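Local atomic coordinates of phytase (Debaryomyces castellii, PDB entry 2GFI), a protein that probably releases phosphate from inositol hexakisphosphate (phytate) by hydrolysis, as a 3-phytase of the histidine acid phosphatase family. Residues L101-D106 against C272-N277. Residues are numbered along the deposited sequence; the frame is centred on the assembly and turned at random.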
# COMPACT_ATOMS: atom_id res chain seq x y z
N LEU A 101 -21.95 20.35 -1.02
CA LEU A 101 -22.08 20.94 -2.36
C LEU A 101 -21.29 22.24 -2.54
O LEU A 101 -21.34 22.85 -3.60
CB LEU A 101 -23.55 21.15 -2.71
CG LEU A 101 -24.44 19.90 -2.77
CD1 LEU A 101 -25.83 20.29 -3.20
CD2 LEU A 101 -23.84 18.86 -3.72
N ALA A 102 -20.51 22.63 -1.53
CA ALA A 102 -19.79 23.93 -1.59
C ALA A 102 -18.83 24.07 -2.77
O ALA A 102 -18.61 25.18 -3.27
CB ALA A 102 -19.04 24.23 -0.28
N PHE A 103 -18.23 22.96 -3.21
CA PHE A 103 -17.28 23.03 -4.31
C PHE A 103 -17.94 23.63 -5.56
O PHE A 103 -17.24 24.07 -6.48
CB PHE A 103 -16.73 21.63 -4.64
CG PHE A 103 -17.80 20.67 -5.14
CD1 PHE A 103 -18.08 20.55 -6.50
CD2 PHE A 103 -18.53 19.88 -4.24
CE1 PHE A 103 -19.06 19.67 -6.95
CE2 PHE A 103 -19.54 19.02 -4.69
CZ PHE A 103 -19.77 18.89 -6.05
N LEU A 104 -19.28 23.62 -5.59
CA LEU A 104 -20.08 24.17 -6.70
C LEU A 104 -19.88 25.65 -6.90
O LEU A 104 -19.98 26.13 -8.01
CB LEU A 104 -21.57 23.88 -6.52
CG LEU A 104 -21.97 22.40 -6.61
CD1 LEU A 104 -23.41 22.24 -6.27
CD2 LEU A 104 -21.69 21.85 -8.01
N ASN A 105 -19.56 26.37 -5.82
CA ASN A 105 -19.18 27.79 -5.86
C ASN A 105 -17.81 28.09 -6.52
O ASN A 105 -17.55 29.24 -6.90
CB ASN A 105 -19.12 28.40 -4.44
CG ASN A 105 -20.36 28.12 -3.61
OD1 ASN A 105 -21.48 28.25 -4.07
ND2 ASN A 105 -20.14 27.71 -2.36
N ASP A 106 -16.93 27.10 -6.62
CA ASP A 106 -15.52 27.42 -6.89
C ASP A 106 -15.12 27.44 -8.35
O ASP A 106 -14.14 26.79 -8.72
CB ASP A 106 -14.59 26.52 -6.09
CG ASP A 106 -14.92 26.53 -4.62
OD1 ASP A 106 -14.69 25.49 -3.96
OD2 ASP A 106 -15.44 27.52 -4.05
N CYS A 272 -18.18 13.02 -6.32
CA CYS A 272 -18.04 11.76 -5.56
C CYS A 272 -18.08 11.98 -4.05
O CYS A 272 -18.35 11.02 -3.29
CB CYS A 272 -16.74 11.04 -5.89
SG CYS A 272 -16.73 10.44 -7.57
N ASP A 273 -17.81 13.22 -3.63
CA ASP A 273 -17.75 13.49 -2.17
C ASP A 273 -19.05 13.76 -1.50
O ASP A 273 -19.07 13.97 -0.30
CB ASP A 273 -16.86 14.68 -1.90
CG ASP A 273 -15.53 14.49 -2.47
OD1 ASP A 273 -15.11 13.30 -2.59
OD2 ASP A 273 -14.84 15.44 -2.84
N ILE A 274 -20.14 13.75 -2.25
CA ILE A 274 -21.42 14.20 -1.68
C ILE A 274 -22.24 13.04 -1.14
O ILE A 274 -23.28 13.24 -0.52
CB ILE A 274 -22.22 14.99 -2.74
CG1 ILE A 274 -22.76 14.05 -3.82
CG2 ILE A 274 -21.34 16.13 -3.32
CD1 ILE A 274 -23.73 14.74 -4.80
N PHE A 275 -21.77 11.81 -1.37
CA PHE A 275 -22.55 10.64 -0.93
C PHE A 275 -21.87 9.87 0.19
O PHE A 275 -20.62 9.84 0.29
CB PHE A 275 -22.85 9.71 -2.13
CG PHE A 275 -23.75 10.32 -3.14
CD1 PHE A 275 -25.05 10.72 -2.78
CD2 PHE A 275 -23.33 10.52 -4.45
CE1 PHE A 275 -25.90 11.28 -3.69
CE2 PHE A 275 -24.19 11.10 -5.38
CZ PHE A 275 -25.47 11.47 -4.99
N THR A 276 -22.70 9.23 1.01
CA THR A 276 -22.23 8.32 2.03
C THR A 276 -22.03 6.96 1.40
O THR A 276 -22.63 6.68 0.37
CB THR A 276 -23.22 8.20 3.19
OG1 THR A 276 -24.46 7.64 2.71
CG2 THR A 276 -23.56 9.60 3.79
N ASN A 277 -21.21 6.11 2.04
CA ASN A 277 -21.04 4.73 1.58
C ASN A 277 -22.38 4.03 1.43
O ASN A 277 -22.63 3.30 0.48
CB ASN A 277 -20.16 3.95 2.57
CG ASN A 277 -18.72 4.35 2.49
OD1 ASN A 277 -18.41 5.53 2.24
ND2 ASN A 277 -17.82 3.39 2.68
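Ile274 meets Leu101 and Phe103 through a single methyl group, its CG2. Leu101 CD2 lies 3.7 Å from Ile274 CG2, and Phe103 CE2 is equally near, also 3.7 Å from Ile274 CG2. The methyl reaches the phenyl ring at its edge, close to the ring plane, so this is an edge contact and not a CH-pi contact over a face. The side chains of Phe103 and Ile274 run at about a right angle to each other.

The first torsion of Ile274 places its two branches on different neighbours. In Ile274, CG1 sits between the backbone N and the carbonyl carbon (chi1 72°), which leaves CG2 anti to the carbonyl carbon and directed at segment 101-106. CG1 serves the other side, 3.6 Å above the plane of the Phe275 ring and over its centre. Phe103 CG also lies between the backbone N and the carbonyl carbon (chi1 64°), and one face of the ring is turned to its own segment, with Leu104 CG 4.0 Å above the plane near the rim.

Residues 101-105 belong to a 3-10 segment that begins earlier in the chain, as the i to i+3 backbone hydrogen bonds from Asn105 N to Ala102 O and from Asp106 N to Phe103 O, each 3.0 Å, attest. Further out, Phe238 of helix 229-241 touches both Leu101 and Ile274, Tyr108 packs edge-to-face with Phe103, and the Cys272-Cys259 disulfide ties segment 272-277 to helix 249-266.

The contact therefore joins two interhelical loops of the helical part of the fold. With 118 Å² buried, both sides summed, and no hydrogen bond between the segments, their direct association rests on apolar contact.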